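Local coordinates for fibrillarin-like rRNA/tRNA 2'-O-methyltransferase (Methanocaldococcus jannaschii, PDB 1FBN), which probably transfers methyl groups from S-adenosyl-L-methionine to ribose 2'-hydroxyls of rRNA and tRNA, at sites chosen by a guide RNA, at residues D3-Y14 against D17-K28. Residues are numbered along the deposited sequence; the frame is centred on the assembly and turned at random.
Sequences DIKIKEIFENIY and DLGDGLKRIATK
The N-terminal antiparallel sheet of this fibrillarin homologue begins as a β-meander, and here strand 13-17 pairs with 5-9 along one edge and with 25-28 along the other. K5 and D17 form a hydrogen-bonded antiparallel pair at one end: K5 N reaches D17 O at 2.9 Å, and D17 N returns the bond to K5 O. Y14 and A26 repeat the pattern at the other end, with Y14 N 2.8 Å from A26 O. The Y14 ring lies along strand 25-28, its edge toward A26 O and T27 CA, and its hydroxyl end reaches K28. K28 crosses it obliquely; the bend at chi3 (-66°) brings CE to 3.4 Å from Y14 OH, and NZ gives that hydroxyl a weak hydrogen bond. Y49 meets the same tyrosine edge-to-face. Away from this ring, I9 CD1 touches I25 CG2 at 4.1 Å, the two side chains crossing nearly at right angles, while I25 also packs on helix 58-64. At the far end I4 CG2 lies alongside L18 CD2, and a water joins D3 O to D17 OD2. Beyond L18 the chain turns back through G19 and G21, where a salt bridge from R24 NH2 to D20 OD2 (2.6 Å) spans the connection and L18 CD1 covers one guanidinium face. Consecutive strands lying side by side, one link short and the other a longer loop, make an up-and-down antiparallel meander.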
loop_
_atom_site.group_PDB
_atom_site.type_symbol
_atom_site.label_atom_id
_atom_site.label_comp_id
_atom_site.label_asym_id
_atom_site.label_seq_id
_atom_site.Cartn_x
_atom_site.Cartn_y
_atom_site.Cartn_z
ATOM N N ASP A 3 11.244 -14.508 25.530
ATOM C CA ASP A 3 11.518 -13.080 25.394
ATOM C C ASP A 3 10.728 -12.508 24.219
ATOM O O ASP A 3 10.626 -13.138 23.165
ATOM C CB ASP A 3 13.014 -12.826 25.164
ATOM C CG ASP A 3 13.846 -12.954 26.439
ATOM O OD1 ASP A 3 13.272 -13.136 27.535
ATOM O OD2 ASP A 3 15.091 -12.858 26.340
ATOM N N ILE A 4 10.137 -11.336 24.426
ATOM C CA ILE A 4 9.372 -10.657 23.386
ATOM C C ILE A 4 10.181 -9.441 22.954
ATOM O O ILE A 4 10.835 -8.796 23.776
ATOM C CB ILE A 4 7.985 -10.204 23.903
ATOM C CG1 ILE A 4 7.139 -11.425 24.262
ATOM C CG2 ILE A 4 7.273 -9.345 22.860
ATOM C CD1 ILE A 4 5.777 -11.087 24.836
ATOM N N LYS A 5 10.143 -9.129 21.664
ATOM C CA LYS A 5 10.890 -7.993 21.150
ATOM C C LYS A 5 10.153 -7.281 20.021
ATOM O O LYS A 5 9.773 -7.902 19.025
ATOM C CB LYS A 5 12.262 -8.454 20.652
ATOM C CG LYS A 5 13.218 -7.321 20.298
ATOM C CD LYS A 5 14.497 -7.864 19.670
ATOM C CE LYS A 5 15.614 -6.831 19.666
ATOM N NZ LYS A 5 15.241 -5.592 18.944
ATOM N N ILE A 6 9.922 -5.983 20.205
ATOM C CA ILE A 6 9.268 -5.163 19.193
ATOM C C ILE A 6 10.282 -4.106 18.765
ATOM O O ILE A 6 10.625 -3.215 19.547
ATOM C CB ILE A 6 7.994 -4.460 19.732
ATOM C CG1 ILE A 6 6.945 -5.496 20.140
ATOM C CG2 ILE A 6 7.419 -3.530 18.665
ATOM C CD1 ILE A 6 5.622 -4.897 20.572
ATOM N N LYS A 7 10.809 -4.234 17.549
ATOM C CA LYS A 7 11.781 -3.266 17.062
ATOM C C LYS A 7 11.336 -2.592 15.779
ATOM O O LYS A 7 10.657 -3.190 14.940
ATOM C CB LYS A 7 13.170 -3.894 16.878
ATOM C CG LYS A 7 13.361 -4.772 15.648
ATOM C CD LYS A 7 14.842 -4.788 15.260
ATOM C CE LYS A 7 15.135 -5.625 14.020
ATOM N NZ LYS A 7 15.244 -7.075 14.334
ATOM N N GLU A 8 11.729 -1.334 15.638
ATOM C CA GLU A 8 11.382 -0.564 14.461
ATOM C C GLU A 8 12.174 -1.008 13.242
ATOM O O GLU A 8 13.387 -1.228 13.323
ATOM C CB GLU A 8 11.631 0.921 14.712
ATOM C CG GLU A 8 11.355 1.804 13.504
ATOM C CD GLU A 8 11.518 3.283 13.797
ATOM O OE1 GLU A 8 12.063 3.637 14.867
ATOM O OE2 GLU A 8 11.096 4.098 12.951
ATOM N N ILE A 9 11.459 -1.201 12.136
ATOM C CA ILE A 9 12.062 -1.567 10.859
ATOM C C ILE A 9 11.634 -0.466 9.897
ATOM O O ILE A 9 10.638 0.212 10.148
ATOM C CB ILE A 9 11.601 -2.955 10.349
ATOM C CG1 ILE A 9 10.077 -3.064 10.362
ATOM C CG2 ILE A 9 12.251 -4.059 11.178
ATOM C CD1 ILE A 9 9.560 -4.371 9.793
ATOM N N PHE A 10 12.399 -0.258 8.827
ATOM C CA PHE A 10 12.100 0.798 7.853
ATOM C C PHE A 10 11.924 2.105 8.628
ATOM O O PHE A 10 12.833 2.522 9.339
ATOM C CB PHE A 10 10.840 0.448 7.048
ATOM C CG PHE A 10 10.964 -0.826 6.249
ATOM C CD1 PHE A 10 11.933 -0.949 5.256
ATOM C CD2 PHE A 10 10.108 -1.900 6.485
ATOM C CE1 PHE A 10 12.046 -2.125 4.506
ATOM C CE2 PHE A 10 10.214 -3.079 5.739
ATOM C CZ PHE A 10 11.185 -3.189 4.748
ATOM N N GLU A 11 10.770 2.747 8.496
ATOM C CA GLU A 11 10.496 3.968 9.245
ATOM C C GLU A 11 9.061 3.933 9.761
ATOM O O GLU A 11 8.108 3.933 8.982
ATOM C CB GLU A 11 10.732 5.232 8.409
ATOM C CG GLU A 11 10.536 6.516 9.227
ATOM C CD GLU A 11 10.868 7.788 8.466
ATOM O OE1 GLU A 11 12.033 7.947 8.043
ATOM O OE2 GLU A 11 9.969 8.642 8.312
ATOM N N ASN A 12 8.925 3.867 11.081
ATOM C CA ASN A 12 7.625 3.827 11.743
ATOM C C ASN A 12 6.814 2.552 11.465
ATOM O O ASN A 12 5.585 2.579 11.410
ATOM C CB ASN A 12 6.811 5.091 11.427
ATOM C CG ASN A 12 5.813 5.447 12.530
ATOM O OD1 ASN A 12 4.909 6.266 12.325
ATOM N ND2 ASN A 12 5.978 4.842 13.704
ATOM N N ILE A 13 7.523 1.448 11.242
ATOM C CA ILE A 13 6.917 0.131 11.037
ATOM C C ILE A 13 7.611 -0.724 12.100
ATOM O O ILE A 13 8.779 -0.491 12.416
ATOM C CB ILE A 13 7.179 -0.443 9.621
ATOM C CG1 ILE A 13 6.540 0.458 8.562
ATOM C CG2 ILE A 13 6.576 -1.843 9.500
ATOM C CD1 ILE A 13 6.718 -0.041 7.162
ATOM N N TYR A 14 6.910 -1.702 12.662
ATOM C CA TYR A 14 7.507 -2.497 13.729
ATOM C C TYR A 14 7.489 -4.000 13.547
ATOM O O TYR A 14 6.485 -4.582 13.134
ATOM C CB TYR A 14 6.867 -2.111 15.075
ATOM C CG TYR A 14 6.967 -0.627 15.337
ATOM C CD1 TYR A 14 6.006 0.250 14.839
ATOM C CD2 TYR A 14 8.096 -0.084 15.950
ATOM C CE1 TYR A 14 6.171 1.627 14.924
ATOM C CE2 TYR A 14 8.270 1.294 16.042
ATOM C CZ TYR A 14 7.305 2.143 15.519
ATOM O OH TYR A 14 7.491 3.503 15.557
ATOM N N ASP A 17 8.415 -9.885 17.456
ATOM C CA ASP A 17 8.929 -11.232 17.691
ATOM C C ASP A 17 8.449 -11.718 19.061
ATOM O O ASP A 17 8.937 -11.271 20.103
ATOM C CB ASP A 17 10.464 -11.246 17.611
ATOM C CG ASP A 17 11.066 -12.619 17.921
ATOM O OD1 ASP A 17 10.533 -13.651 17.451
ATOM O OD2 ASP A 17 12.086 -12.664 18.639
ATOM N N LEU A 18 7.456 -12.605 19.049
ATOM C CA LEU A 18 6.897 -13.158 20.278
ATOM C C LEU A 18 7.717 -14.345 20.783
ATOM O O LEU A 18 7.409 -14.918 21.829
ATOM C CB LEU A 18 5.439 -13.570 20.060
ATOM C CG LEU A 18 4.473 -12.459 19.637
ATOM C CD1 LEU A 18 3.065 -13.017 19.517
ATOM C CD2 LEU A 18 4.501 -11.312 20.644
ATOM N N GLY A 19 8.759 -14.703 20.033
ATOM C CA GLY A 19 9.626 -15.807 20.408
ATOM C C GLY A 19 9.158 -17.193 19.994
ATOM O O GLY A 19 9.612 -18.193 20.553
ATOM N N ASP A 20 8.270 -17.260 19.007
ATOM C CA ASP A 20 7.745 -18.538 18.531
ATOM C C ASP A 20 8.184 -18.883 17.107
ATOM O O ASP A 20 7.674 -19.829 16.505
ATOM C CB ASP A 20 6.213 -18.563 18.640
ATOM C CG ASP A 20 5.532 -17.459 17.828
ATOM O OD1 ASP A 20 6.218 -16.571 17.273
ATOM O OD2 ASP A 20 4.286 -17.487 17.751
ATOM N N GLY A 21 9.123 -18.104 16.574
ATOM C CA GLY A 21 9.616 -18.341 15.228
ATOM C C GLY A 21 8.799 -17.735 14.093
ATOM O O GLY A 21 9.257 -17.709 12.952
ATOM N N LEU A 22 7.599 -17.245 14.392
ATOM C CA LEU A 22 6.742 -16.649 13.369
ATOM C C LEU A 22 7.043 -15.173 13.145
ATOM O O LEU A 22 7.251 -14.415 14.091
ATOM C CB LEU A 22 5.268 -16.819 13.742
ATOM C CG LEU A 22 4.843 -18.233 14.145
ATOM C CD1 LEU A 22 3.348 -18.264 14.404
ATOM C CD2 LEU A 22 5.223 -19.229 13.061
ATOM N N LYS A 23 7.082 -14.773 11.883
ATOM C CA LYS A 23 7.342 -13.385 11.540
ATOM C C LYS A 23 6.050 -12.593 11.689
ATOM O O LYS A 23 4.990 -13.019 11.225
ATOM C CB LYS A 23 7.880 -13.277 10.110
ATOM C CG LYS A 23 9.211 -13.989 9.906
ATOM C CD LYS A 23 9.748 -13.814 8.490
ATOM C CE LYS A 23 11.111 -14.496 8.330
ATOM N NZ LYS A 23 11.690 -14.360 6.955
ATOM N N ARG A 24 6.141 -11.453 12.364
ATOM C CA ARG A 24 4.988 -10.589 12.586
ATOM C C ARG A 24 5.380 -9.119 12.522
ATOM O O ARG A 24 6.490 -8.753 12.902
ATOM C CB ARG A 24 4.368 -10.894 13.947
ATOM C CG ARG A 24 3.112 -11.723 13.877
ATOM C CD ARG A 24 2.617 -12.064 15.259
ATOM N NE ARG A 24 3.288 -13.250 15.764
ATOM C CZ ARG A 24 2.664 -14.381 16.062
ATOM N NH1 ARG A 24 1.350 -14.479 15.914
ATOM N NH2 ARG A 24 3.359 -15.424 16.480
ATOM N N ILE A 25 4.480 -8.283 12.008
ATOM C CA ILE A 25 4.738 -6.845 11.916
ATOM C C ILE A 25 3.537 -6.049 12.394
ATOM O O ILE A 25 2.417 -6.555 12.432
ATOM C CB ILE A 25 5.094 -6.380 10.480
ATOM C CG1 ILE A 25 3.943 -6.686 9.519
ATOM C CG2 ILE A 25 6.430 -6.990 10.030
ATOM C CD1 ILE A 25 4.160 -6.117 8.127
ATOM N N ALA A 26 3.771 -4.785 12.726
ATOM C CA ALA A 26 2.705 -3.927 13.215
ATOM C C ALA A 26 3.008 -2.456 12.977
ATOM O O ALA A 26 4.111 -2.089 12.568
ATOM C CB ALA A 26 2.490 -4.178 14.711
ATOM N N THR A 27 1.991 -1.625 13.176
ATOM C CA THR A 27 2.143 -0.183 13.050
ATOM C C THR A 27 1.658 0.435 14.365
ATOM O O THR A 27 0.900 -0.189 15.120
ATOM C CB THR A 27 1.349 0.407 11.851
ATOM O OG1 THR A 27 -0.021 0.007 11.927
ATOM C CG2 THR A 27 1.942 -0.054 10.528
ATOM N N LYS A 28 2.165 1.623 14.673
ATOM C CA LYS A 28 1.786 2.334 15.884
ATOM C C LYS A 28 0.498 3.107 15.570
ATOM O O LYS A 28 0.506 4.059 14.786
ATOM C CB LYS A 28 2.917 3.277 16.287
ATOM C CG LYS A 28 2.769 3.896 17.652
ATOM C CD LYS A 28 3.991 4.732 17.983
ATOM C CE LYS A 28 5.229 3.871 18.121
ATOM N NZ LYS A 28 6.425 4.691 18.462
HETATM O O HOH W 1 12.681 -13.904 21.424
HETATM O O HOH W 2 3.164 3.206 12.582
#